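Local coordinates for hypothetical sugar ABC-transporter sugar binding protein (Arthrobacter globiformis, PDB 7BVT) that probably binds the cyclic tetrasaccharide cyclic alpha-maltosyl-1,6-maltose outside the cell and delivers it to an ABC transporter for uptake, at residues A139-F151 with F251-M265. Residues are numbered along the deposited sequence; the frame is centred on the assembly and turned at random.
Sequences ANNLGYMYNKTLF and FEKGQGGSAQEGSWM. With GLC (alpha-D-glucopyranose), chain B; GLC (alpha-D-glucopyranose), chain C.
Strands 140-147 and 258-262 run antiparallel, with Leu142, Tyr144 and Tyr146 facing Gly262, Gln260 and Ser258 as non-hydrogen-bonded pairs, and Gly143 and Met145 facing Glu261 and Ala259 as hydrogen-bonded ones. The pair belongs to the mixed sheet of a type 2 periplasmic-binding-protein fold, as expected for this solute-binding family, and its Asn140 end opens into the sugar pocket. Gly143 and Glu261 exchange two backbone bonds, while Met145 N reaches Ala259 O almost straight (2.9 Å, 172°); Asn147 N to Gly257 O prolongs the series. On the Met145 face, the thioether lies at about a right angle across Glu261 CB and ends with Met145 CE against Met265 CB (3.5 Å). Met145 CB meets the CZ corner of Phe251, whose CE1 edge reaches the Tyr146-Asn147 peptide. On the other face, with CG anti to the backbone N (chi1 178°), Tyr144 extends its ring along the strand toward Ser258; Tyr144 OH lies 3.0 Å from Ser258 OG, and the serine hydroxyl is hydrogen-bonded to Gly183 O. Trp264 folds its indole over Gly262 CA, where a side chain would collide with CZ3, and offers the opposite face to the chain C glucose. The Asn140 amide stands at the edge of the Trp264 indole, turned 73° from its plane, with OD1 3.6 Å from Trp264 CZ3. Were an alanine to replace Trp264, the chain C glucose would probably lose its aromatic platform and the Asn140 amide its edge contact. Asn140 ND2 donates an almost linear bond to O2 of the chain B glucose, 2.9 Å long.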
# COMPACT_ATOMS: atom_id res chain seq x y z
N ALA A 139 5.07 -4.36 -4.60
CA ALA A 139 4.80 -3.56 -3.39
C ALA A 139 4.88 -2.09 -3.75
O ALA A 139 5.45 -1.69 -4.75
CB ALA A 139 5.79 -3.90 -2.31
N ASN A 140 4.25 -1.30 -2.90
CA ASN A 140 4.31 0.17 -2.92
C ASN A 140 4.08 0.63 -1.48
O ASN A 140 3.72 -0.19 -0.59
CB ASN A 140 3.30 0.74 -3.90
CG ASN A 140 1.86 0.38 -3.60
OD1 ASN A 140 1.38 0.66 -2.51
ND2 ASN A 140 1.14 -0.08 -4.60
N ASN A 141 4.37 1.89 -1.22
CA ASN A 141 4.12 2.48 0.09
C ASN A 141 3.96 3.98 -0.03
O ASN A 141 4.10 4.57 -1.11
CB ASN A 141 5.14 2.01 1.14
CG ASN A 141 6.53 2.56 0.92
OD1 ASN A 141 6.73 3.77 0.71
ND2 ASN A 141 7.51 1.69 1.04
N LEU A 142 3.46 4.55 1.06
CA LEU A 142 3.16 5.99 1.09
C LEU A 142 4.41 6.73 1.52
O LEU A 142 5.05 6.35 2.49
CB LEU A 142 2.00 6.28 2.03
CG LEU A 142 0.64 5.88 1.50
CD1 LEU A 142 -0.40 5.98 2.63
CD2 LEU A 142 0.22 6.75 0.38
N GLY A 143 4.63 7.85 0.86
CA GLY A 143 5.77 8.72 1.12
C GLY A 143 5.33 10.15 1.14
O GLY A 143 4.16 10.47 0.88
N TYR A 144 6.28 11.01 1.41
CA TYR A 144 6.04 12.47 1.41
C TYR A 144 6.55 13.03 0.10
O TYR A 144 7.71 12.83 -0.22
CB TYR A 144 6.74 13.09 2.62
CG TYR A 144 6.62 14.58 2.73
CD1 TYR A 144 5.49 15.15 3.28
CD2 TYR A 144 7.62 15.43 2.27
CE1 TYR A 144 5.33 16.53 3.39
CE2 TYR A 144 7.47 16.80 2.35
CZ TYR A 144 6.32 17.35 2.87
OH TYR A 144 6.23 18.70 3.00
N MET A 145 5.69 13.73 -0.60
CA MET A 145 6.10 14.45 -1.85
C MET A 145 5.85 15.93 -1.65
O MET A 145 4.92 16.32 -0.96
CB MET A 145 5.31 13.98 -3.06
CG MET A 145 5.77 12.74 -3.67
SD MET A 145 5.04 12.64 -5.36
CE MET A 145 5.89 11.14 -5.85
N TYR A 146 6.70 16.76 -2.24
CA TYR A 146 6.57 18.20 -2.08
C TYR A 146 6.99 18.90 -3.35
O TYR A 146 7.76 18.36 -4.15
CB TYR A 146 7.37 18.66 -0.86
CG TYR A 146 8.86 18.60 -1.00
CD1 TYR A 146 9.58 17.43 -0.85
CD2 TYR A 146 9.58 19.78 -1.24
CE1 TYR A 146 10.97 17.40 -0.97
CE2 TYR A 146 10.95 19.77 -1.29
CZ TYR A 146 11.66 18.58 -1.20
OH TYR A 146 13.04 18.59 -1.29
N ASN A 147 6.57 20.15 -3.42
CA ASN A 147 6.82 21.02 -4.60
C ASN A 147 8.02 21.92 -4.27
O ASN A 147 7.87 22.82 -3.42
CB ASN A 147 5.57 21.80 -4.92
CG ASN A 147 5.69 22.75 -6.10
OD1 ASN A 147 6.77 23.24 -6.37
ND2 ASN A 147 4.57 22.96 -6.76
N LYS A 148 9.15 21.70 -4.93
CA LYS A 148 10.38 22.42 -4.56
C LYS A 148 10.20 23.90 -4.92
O LYS A 148 10.72 24.76 -4.18
CB LYS A 148 11.59 21.82 -5.27
CG LYS A 148 11.88 20.36 -4.96
CD LYS A 148 13.34 20.02 -5.31
CE LYS A 148 13.61 18.53 -5.29
NZ LYS A 148 15.03 18.26 -5.61
N THR A 149 9.55 24.21 -6.04
CA THR A 149 9.42 25.62 -6.49
C THR A 149 8.59 26.39 -5.46
O THR A 149 9.00 27.52 -5.04
CB THR A 149 8.77 25.72 -7.87
OG1 THR A 149 9.67 24.94 -8.67
CG2 THR A 149 8.59 27.18 -8.30
N LEU A 150 7.48 25.80 -5.01
CA LEU A 150 6.62 26.49 -4.01
C LEU A 150 7.33 26.61 -2.67
O LEU A 150 7.20 27.66 -2.01
CB LEU A 150 5.31 25.72 -3.87
CG LEU A 150 4.28 26.39 -2.95
CD1 LEU A 150 4.06 27.83 -3.37
CD2 LEU A 150 2.97 25.65 -2.98
N PHE A 151 8.02 25.56 -2.19
CA PHE A 151 8.88 25.63 -0.99
C PHE A 151 9.85 26.80 -1.10
O PHE A 151 9.96 27.59 -0.20
CB PHE A 151 9.72 24.38 -0.80
CG PHE A 151 9.13 23.32 0.10
CD1 PHE A 151 7.84 22.85 -0.07
CD2 PHE A 151 9.93 22.80 1.09
CE1 PHE A 151 7.32 21.92 0.83
CE2 PHE A 151 9.43 21.79 1.91
CZ PHE A 151 8.14 21.37 1.75
N PHE A 251 -2.05 19.84 -4.21
CA PHE A 251 -0.62 19.57 -4.40
C PHE A 251 -0.42 19.07 -5.83
O PHE A 251 0.49 19.55 -6.52
CB PHE A 251 -0.14 18.50 -3.40
CG PHE A 251 1.22 17.98 -3.73
CD1 PHE A 251 2.34 18.79 -3.73
CD2 PHE A 251 1.38 16.66 -4.12
CE1 PHE A 251 3.58 18.29 -4.06
CE2 PHE A 251 2.60 16.19 -4.53
CZ PHE A 251 3.71 17.00 -4.50
N GLU A 252 -1.25 18.12 -6.23
CA GLU A 252 -1.09 17.44 -7.54
C GLU A 252 -1.31 18.45 -8.69
O GLU A 252 -0.64 18.30 -9.71
CB GLU A 252 -2.05 16.26 -7.63
CG GLU A 252 -1.59 15.14 -6.71
CD GLU A 252 -2.55 13.99 -6.55
OE1 GLU A 252 -3.51 13.89 -7.31
OE2 GLU A 252 -2.34 13.21 -5.63
N LYS A 253 -2.15 19.45 -8.46
CA LYS A 253 -2.43 20.59 -9.40
C LYS A 253 -1.24 21.56 -9.49
O LYS A 253 -1.34 22.48 -10.30
CB LYS A 253 -3.63 21.40 -8.92
CG LYS A 253 -5.00 20.75 -9.04
CD LYS A 253 -6.01 21.39 -8.11
CE LYS A 253 -7.40 21.54 -8.68
NZ LYS A 253 -8.32 20.46 -8.24
N GLY A 254 -0.19 21.43 -8.68
CA GLY A 254 0.87 22.44 -8.57
C GLY A 254 0.39 23.66 -7.82
O GLY A 254 1.02 24.72 -7.96
N GLN A 255 -0.67 23.54 -7.00
CA GLN A 255 -1.22 24.65 -6.17
C GLN A 255 -1.08 24.34 -4.66
O GLN A 255 -1.86 24.92 -3.83
CB GLN A 255 -2.68 24.87 -6.56
CG GLN A 255 -2.90 25.24 -8.01
CD GLN A 255 -2.18 26.52 -8.34
OE1 GLN A 255 -2.32 27.53 -7.64
NE2 GLN A 255 -1.34 26.46 -9.36
N GLY A 256 -0.15 23.47 -4.28
CA GLY A 256 -0.03 23.05 -2.87
C GLY A 256 1.42 22.70 -2.50
O GLY A 256 2.15 22.22 -3.35
N GLY A 257 1.80 22.86 -1.25
CA GLY A 257 3.15 22.54 -0.83
C GLY A 257 3.50 21.04 -0.97
O GLY A 257 4.63 20.75 -1.30
N SER A 258 2.62 20.12 -0.56
CA SER A 258 3.09 18.74 -0.27
C SER A 258 1.87 17.84 -0.04
O SER A 258 0.78 18.35 0.06
CB SER A 258 3.99 18.68 0.90
OG SER A 258 3.37 19.22 2.08
N ALA A 259 2.13 16.53 0.01
CA ALA A 259 1.07 15.52 0.24
C ALA A 259 1.74 14.19 0.53
O ALA A 259 2.84 13.94 0.04
CB ALA A 259 0.16 15.43 -0.97
N GLN A 260 1.03 13.31 1.24
CA GLN A 260 1.42 11.89 1.20
C GLN A 260 1.03 11.34 -0.16
O GLN A 260 -0.10 11.60 -0.63
CB GLN A 260 0.74 11.10 2.32
CG GLN A 260 1.36 11.40 3.64
CD GLN A 260 0.78 10.69 4.83
OE1 GLN A 260 -0.22 9.91 4.77
NE2 GLN A 260 1.42 10.97 5.95
N GLU A 261 1.96 10.66 -0.80
CA GLU A 261 1.77 10.07 -2.13
C GLU A 261 2.36 8.66 -2.16
O GLU A 261 3.46 8.43 -1.66
CB GLU A 261 2.40 10.96 -3.22
CG GLU A 261 1.67 12.29 -3.38
CD GLU A 261 0.33 12.28 -4.06
OE1 GLU A 261 -0.15 11.20 -4.49
OE2 GLU A 261 -0.26 13.40 -4.19
N GLY A 262 1.67 7.79 -2.91
CA GLY A 262 2.19 6.45 -3.14
C GLY A 262 3.38 6.45 -4.05
O GLY A 262 3.56 7.39 -4.84
N SER A 263 4.22 5.44 -3.92
CA SER A 263 5.50 5.32 -4.64
C SER A 263 5.22 5.28 -6.15
O SER A 263 6.12 5.69 -6.92
CB SER A 263 6.30 4.10 -4.18
OG SER A 263 5.47 2.96 -4.26
N TRP A 264 4.05 4.80 -6.58
CA TRP A 264 3.71 4.77 -8.03
C TRP A 264 3.77 6.18 -8.63
O TRP A 264 3.98 6.27 -9.85
CB TRP A 264 2.35 4.11 -8.26
CG TRP A 264 1.22 4.80 -7.58
CD1 TRP A 264 0.50 5.84 -8.07
CD2 TRP A 264 0.67 4.52 -6.28
NE1 TRP A 264 -0.45 6.24 -7.17
CE2 TRP A 264 -0.37 5.46 -6.06
CE3 TRP A 264 0.97 3.60 -5.28
CZ2 TRP A 264 -1.11 5.49 -4.88
CZ3 TRP A 264 0.19 3.61 -4.14
CH2 TRP A 264 -0.84 4.52 -3.95
N MET A 265 3.53 7.23 -7.84
CA MET A 265 3.54 8.62 -8.39
C MET A 265 4.94 9.00 -8.84
O MET A 265 5.05 9.92 -9.69
CB MET A 265 3.06 9.63 -7.35
CG MET A 265 1.62 9.46 -7.02
SD MET A 265 0.51 9.55 -8.44
CE MET A 265 0.80 11.24 -8.96
C1 GLC B . -2.83 1.56 -3.81
C2 GLC B . -2.43 0.30 -3.12
C3 GLC B . -3.63 -0.34 -2.47
C4 GLC B . -4.29 0.70 -1.55
C5 GLC B . -4.73 1.89 -2.38
C6 GLC B . -5.37 2.97 -1.48
O2 GLC B . -1.72 -0.50 -4.05
O3 GLC B . -3.20 -1.52 -1.76
O4 GLC B . -5.44 0.18 -0.91
O5 GLC B . -3.59 2.47 -2.96
O6 GLC B . -6.18 3.80 -2.30
C1 GLC C . -3.28 3.25 -8.78
C2 GLC C . -1.98 2.57 -8.31
C3 GLC C . -2.27 1.57 -7.19
C4 GLC C . -3.10 2.20 -6.08
C5 GLC C . -4.37 2.81 -6.65
C6 GLC C . -5.23 3.52 -5.65
O1 GLC C . -4.19 2.40 -9.53
O2 GLC C . -1.15 1.95 -9.35
O3 GLC C . -1.05 1.09 -6.68
O4 GLC C . -3.51 1.24 -5.04
O5 GLC C . -3.97 3.78 -7.65
O6 GLC C . -6.30 4.30 -6.29